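Side-chain contacts in endonuclease V isoform X2 (Ciona intestinalis, PDB 6OZI), which probably cleaves inosine-containing nucleic acid, RNA above all, as a metal-ion-dependent endonuclease of the RNase H-like clan: residues 21-26 against 132-137; 30-35 against 214-219. The protein carries 1 engineered substitution. All coordinates share one frame; numbering follows the deposited sequence.

Interaction 1. Residues 21-26 against 132-137; sequences DKIIRS and LGVLSN
Val134, on the last turn of its helix, touches the carbonyl O and CB of Lys22 and CG1 of Ile23 with its two methyls. CG2 carries two of the three approaches: it lies 3.7 Å from CG1 of Ile23 and 3.8 Å from the carbonyl O of Lys22. The other methyl, CG1, rests 3.9 Å from CB of Lys22. Ile23 and Val134 cross at about a right angle, and they meet through the inner CG1 methylene of the isoleucine. On the valine, CG1 stands anti to the backbone N (chi1 167°) and faces CB of Lys22, while CG2, anti to the carbonyl carbon, meets both Ile23 and the Lys22 carbonyl. The contact is small, 114 Å² in all, and rests on van der Waals packing, including a methyl against a carbonyl oxygen.

Only the root of the lysine takes part. Its chain bends at chi2 (-56°) and chi4, carrying the ammonium away from the helix and back to Asp21, where NZ forms a salt bridge with OD1, on its syn side, at a separation short enough that its exact geometry is doubtful. On the helix side, the turn is held by Ser136 N, 3.0 Å from Leu132 O; in the conformer described, Ser136 OG also approaches Leu132 O, at a doubtfully short 2.5 Å. Asn137 then leaves the helix with positive phi in a Schellman motif, its N bonded to Val134 O at 3.2 Å.

Farther out, Ile24 is tied through its backbone N to His206 ND1 and by backbone bonding to Lys207, while Arg25 makes a cation-pi contact with Phe120. Val134 also touches Leu19 and His206, so the end of helix 128-136 packs at the surface against helix 6-19, the loop that follows it and the end of strand 200-206.

Interaction 2. Residues 30-35 against 214-219; sequences FSLSKV and AKIVKG
This is a buried apolar contact in which the loop leading into strand 37-45 packs against helix 210-219, with one isoleucine, Ile216, meeting three side chains of residues 30-35. The segments bury 184 Å² between them, and the nearest CA atoms are those of Leu32 and Ile216, 7.1 Å apart. Leu32 makes the tightest approach: its CD1 lies 3.6 Å from CG1 of Ile216, the two chains sliding past each other in opposite directions. Beyond that, the terminal CD1 of Ile216 meets the Phe30 ring at its edge, in the ring plane, 3.9 Å from CZ and 4.0 Å from CE2. Val35 adds CG2 at 4.1 Å from the same CD1, obliquely. The extended end of Ile216 (chi2 176°) brings CD1 up to the ring edge and the valine methyl, which lie side by side ahead of it.

Leu32 opens a short 3-10 turn, 32-34, and Val35 follows it; bonds from Lys34 N to Ser31 O and from Val35 N to Leu32 O hold the turn. Tyr62 touches Leu32 and Val35, Ile141 of strand 140-144 touches Ile216, and Arg139 makes a cation-pi contact with Phe30. Across the two segments every contact is between carbon atoms, so shape and burial, rather than polar bonding, account for their fit.

Overall arrangement
Residues 21-26 and 30-35 come from the same connection between helix 6-19 and strand 37-45, so the two interactions fix successive parts of one loop to different helices. Interaction 1 joins it to the end of helix 128-136 at the surface; interaction 2 joins it, buried, to helix 210-219. Their centres are about 17 Å apart, they share no touch, and their segments alternate along the chain. Strand 200-206 is a common neighbour, meeting Val134 through His206 and Val217 through Ile200 and Val202. The nearest atoms lie about 8 Å from the bound nucleic acid for interaction 1 and about 12 Å for interaction 2, so neither touches it.

Interaction 1. Residues 21-26 against 132-137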
loop_
_atom_site.group_PDB
_atom_site.type_symbol
_atom_site.label_atom_id
_atom_site.label_comp_id
_atom_site.label_asym_id
_atom_site.label_seq_id
_atom_site.Cartn_x
_atom_site.Cartn_y
_atom_site.Cartn_z
ATOM N N ASP A 21 24.983 -29.640 5.942
ATOM C CA ASP A 21 26.249 -29.650 6.673
ATOM C C ASP A 21 27.289 -28.715 6.073
ATOM O O ASP A 21 28.349 -28.525 6.681
ATOM C CB ASP A 21 26.829 -31.071 6.768
ATOM C CG ASP A 21 27.530 -31.514 5.491
ATOM O OD1 ASP A 21 27.084 -31.132 4.385
ATOM O OD2 ASP A 21 28.527 -32.266 5.589
ATOM N N LYS A 22 27.015 -28.126 4.910
ATOM C CA LYS A 22 27.922 -27.165 4.306
ATOM C C LYS A 22 27.685 -25.748 4.804
ATOM O O LYS A 22 28.510 -24.864 4.545
ATOM C CB LYS A 22 27.785 -27.195 2.778
ATOM C CG LYS A 22 28.004 -28.572 2.162
ATOM C CD LYS A 22 29.347 -29.149 2.554
ATOM C CE LYS A 22 29.550 -30.523 1.932
ATOM N NZ LYS A 22 28.414 -31.439 2.240
ATOM N N ILE A 23 26.576 -25.504 5.501
ATOM C CA ILE A 23 26.284 -24.159 5.978
ATOM C C ILE A 23 27.200 -23.842 7.150
ATOM O O ILE A 23 27.273 -24.603 8.123
ATOM C CB ILE A 23 24.805 -24.047 6.367
ATOM C CG1 ILE A 23 23.936 -24.247 5.127
ATOM C CG2 ILE A 23 24.515 -22.702 6.997
ATOM C CD1 ILE A 23 22.533 -24.697 5.439
ATOM N N ILE A 24 27.886 -22.706 7.075
ATOM C CA ILE A 24 28.840 -22.288 8.097
ATOM C C ILE A 24 28.214 -21.152 8.893
ATOM O O ILE A 24 27.825 -20.123 8.325
ATOM C CB ILE A 24 30.187 -21.873 7.488
ATOM C CG1 ILE A 24 30.848 -23.081 6.827
ATOM C CG2 ILE A 24 31.092 -21.296 8.557
ATOM C CD1 ILE A 24 32.139 -22.758 6.094
ATOM N N ARG A 25 28.101 -21.349 10.204
ATOM C CA ARG A 25 27.467 -20.386 11.098
ATOM C C ARG A 25 28.476 -19.742 12.039
ATOM O O ARG A 25 28.173 -19.437 13.194
ATOM C CB ARG A 25 26.339 -21.050 11.878
ATOM C CG ARG A 25 25.185 -21.414 10.984
ATOM C CD ARG A 25 24.091 -22.088 11.747
ATOM N NE ARG A 25 24.543 -23.335 12.359
ATOM C CZ ARG A 25 24.573 -23.549 13.669
ATOM N NH1 ARG A 25 24.167 -22.603 14.503
ATOM N NH2 ARG A 25 24.993 -24.713 14.147
ATOM N N SER A 26 29.687 -19.529 11.539
ATOM C CA SER A 26 30.740 -18.838 12.263
ATOM C C SER A 26 31.339 -17.768 11.359
ATOM O O SER A 26 31.144 -17.776 10.139
ATOM C CB SER A 26 31.829 -19.810 12.739
ATOM O OG SER A 26 31.294 -20.802 13.598
ATOM N N LEU A 132 21.102 -20.311 -0.688
ATOM C CA LEU A 132 21.684 -19.416 -1.684
ATOM C C LEU A 132 23.114 -19.039 -1.309
ATOM O O LEU A 132 24.000 -18.982 -2.180
ATOM C CB LEU A 132 20.808 -18.166 -1.833
ATOM C CG LEU A 132 19.589 -18.223 -2.766
ATOM C CD1 LEU A 132 18.668 -19.419 -2.484
ATOM C CD2 LEU A 132 18.801 -16.919 -2.711
ATOM N N GLY A 133 23.371 -18.823 -0.008
ATOM C CA GLY A 133 24.732 -18.525 0.415
ATOM C C GLY A 133 25.717 -19.618 0.036
ATOM O O GLY A 133 26.786 -19.348 -0.525
ATOM N N VAL A 134 25.359 -20.876 0.304
ATOM C CA VAL A 134 26.298 -21.965 0.053
ATOM C C VAL A 134 26.450 -22.205 -1.438
ATOM O O VAL A 134 27.568 -22.378 -1.940
ATOM C CB VAL A 134 25.854 -23.250 0.778
ATOM C CG1 VAL A 134 26.654 -24.446 0.266
ATOM C CG2 VAL A 134 26.037 -23.104 2.283
ATOM N N LEU A 135 25.339 -22.193 -2.178
ATOM C CA LEU A 135 25.422 -22.473 -3.607
ATOM C C LEU A 135 26.150 -21.376 -4.366
ATOM O O LEU A 135 26.650 -21.635 -5.464
ATOM C CB LEU A 135 24.027 -22.682 -4.202
ATOM C CG LEU A 135 23.377 -24.031 -3.873
ATOM C CD1 LEU A 135 22.184 -24.299 -4.778
ATOM C CD2 LEU A 135 24.397 -25.150 -3.966
ATOM N N SER A 136 26.237 -20.165 -3.815
ATOM C CA SER A 136 26.956 -19.087 -4.480
ATOM C C SER A 136 28.271 -18.733 -3.801
ATOM O O SER A 136 28.968 -17.826 -4.274
ATOM C CB SER A 136 26.075 -17.839 -4.570
ATOM O OG SER A 136 25.644 -17.430 -3.283
ATOM N N ASN A 137 28.643 -19.434 -2.727
ATOM C CA ASN A 137 29.828 -19.103 -1.930
ATOM C C ASN A 137 29.803 -17.634 -1.504
ATOM O O ASN A 137 30.781 -16.897 -1.650
ATOM C CB ASN A 137 31.127 -19.431 -2.673
ATOM C CG ASN A 137 32.364 -19.264 -1.790
ATOM O OD1 ASN A 137 32.301 -19.443 -0.568
ATOM N ND2 ASN A 137 33.480 -18.877 -2.396
#

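Interaction 2. Residues 30-35 against 214-219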
loop_
_atom_site.group_PDB
_atom_site.type_symbol
_atom_site.label_atom_id
_atom_site.label_comp_id
_atom_site.label_asym_id
_atom_site.label_seq_id
_atom_site.Cartn_x
_atom_site.Cartn_y
_atom_site.Cartn_z
ATOM N N PHE A 30 36.076 -13.205 9.022
ATOM C CA PHE A 30 35.161 -12.107 8.750
ATOM C C PHE A 30 34.777 -11.404 10.046
ATOM O O PHE A 30 34.705 -12.019 11.112
ATOM C CB PHE A 30 33.906 -12.621 8.035
ATOM C CG PHE A 30 32.800 -11.601 7.916
ATOM C CD1 PHE A 30 32.847 -10.608 6.954
ATOM C CD2 PHE A 30 31.695 -11.662 8.752
ATOM C CE1 PHE A 30 31.815 -9.677 6.837
ATOM C CE2 PHE A 30 30.663 -10.740 8.639
ATOM C CZ PHE A 30 30.726 -9.748 7.681
ATOM N N SER A 31 34.553 -10.097 9.947
ATOM C CA SER A 31 34.115 -9.305 11.086
ATOM C C SER A 31 33.298 -8.118 10.590
ATOM O O SER A 31 33.283 -7.794 9.401
ATOM C CB SER A 31 35.305 -8.842 11.933
ATOM O OG SER A 31 36.186 -8.038 11.175
ATOM N N LEU A 32 32.607 -7.471 11.531
ATOM C CA LEU A 32 31.788 -6.313 11.194
ATOM C C LEU A 32 32.621 -5.201 10.572
ATOM O O LEU A 32 32.133 -4.467 9.706
ATOM C CB LEU A 32 31.071 -5.800 12.445
ATOM C CG LEU A 32 30.072 -4.654 12.252
ATOM C CD1 LEU A 32 28.892 -5.114 11.436
ATOM C CD2 LEU A 32 29.610 -4.097 13.589
ATOM N N SER A 33 33.878 -5.067 10.995
ATOM C CA SER A 33 34.737 -4.005 10.483
ATOM C C SER A 33 35.015 -4.153 8.994
ATOM O O SER A 33 35.374 -3.166 8.341
ATOM C CB SER A 33 36.056 -3.979 11.263
ATOM O OG SER A 33 36.654 -5.262 11.293
ATOM N N LYS A 34 34.854 -5.353 8.444
ATOM C CA LYS A 34 35.098 -5.586 7.028
ATOM C C LYS A 34 33.905 -5.243 6.141
ATOM O O LYS A 34 34.044 -5.245 4.914
ATOM C CB LYS A 34 35.499 -7.047 6.805
ATOM C CG LYS A 34 36.920 -7.369 7.266
ATOM C CD LYS A 34 37.308 -8.772 6.862
ATOM C CE LYS A 34 38.793 -9.010 7.045
ATOM N NZ LYS A 34 39.205 -10.289 6.399
ATOM N N VAL A 35 32.743 -4.953 6.716
ATOM C CA VAL A 35 31.556 -4.667 5.916
ATOM C C VAL A 35 31.645 -3.246 5.374
ATOM O O VAL A 35 31.551 -2.275 6.131
ATOM C CB VAL A 35 30.270 -4.868 6.721
ATOM C CG1 VAL A 35 29.065 -4.616 5.828
ATOM C CG2 VAL A 35 30.233 -6.275 7.296
ATOM N N ALA A 214 23.044 -10.447 13.619
ATOM C CA ALA A 214 22.184 -9.485 14.301
ATOM C C ALA A 214 22.810 -8.095 14.329
ATOM O O ALA A 214 22.111 -7.096 14.130
ATOM C CB ALA A 214 21.872 -9.961 15.720
ATOM N N LYS A 215 24.127 -8.006 14.560
ATOM C CA LYS A 215 24.772 -6.691 14.535
ATOM C C LYS A 215 24.629 -6.028 13.169
ATOM O O LYS A 215 24.410 -4.811 13.076
ATOM C CB LYS A 215 26.254 -6.794 14.903
ATOM C CG LYS A 215 26.594 -6.477 16.351
ATOM C CD LYS A 215 27.825 -7.256 16.810
ATOM C CE LYS A 215 28.392 -6.695 18.103
ATOM N NZ LYS A 215 27.317 -6.135 18.964
ATOM N N ILE A 216 24.768 -6.807 12.097
ATOM C CA ILE A 216 24.661 -6.242 10.755
ATOM C C ILE A 216 23.228 -5.810 10.468
ATOM O O ILE A 216 22.989 -4.762 9.854
ATOM C CB ILE A 216 25.177 -7.256 9.719
ATOM C CG1 ILE A 216 26.672 -7.518 9.959
ATOM C CG2 ILE A 216 24.914 -6.771 8.300
ATOM C CD1 ILE A 216 27.279 -8.568 9.061
ATOM N N VAL A 217 22.251 -6.601 10.903
ATOM C CA VAL A 217 20.859 -6.202 10.710
ATOM C C VAL A 217 20.558 -4.915 11.484
ATOM O O VAL A 217 19.869 -4.018 10.980
ATOM C CB VAL A 217 19.923 -7.365 11.099
ATOM C CG1 VAL A 217 18.473 -6.921 11.138
ATOM C CG2 VAL A 217 20.093 -8.528 10.103
ATOM N N LYS A 218 21.101 -4.786 12.701
ATOM C CA LYS A 218 20.937 -3.546 13.462
ATOM C C LYS A 218 21.548 -2.363 12.727
ATOM O O LYS A 218 20.933 -1.292 12.630
ATOM C CB LYS A 218 21.565 -3.681 14.850
ATOM C CG LYS A 218 21.397 -2.451 15.746
ATOM C CD LYS A 218 21.556 -2.835 17.221
ATOM C CE LYS A 218 21.200 -1.698 18.180
ATOM N NZ LYS A 218 21.055 -2.206 19.593
ATOM N N GLY A 219 22.770 -2.537 12.212
ATOM C CA GLY A 219 23.411 -1.479 11.448
ATOM C C GLY A 219 22.663 -1.103 10.180
ATOM O O GLY A 219 22.800 0.019 9.686
#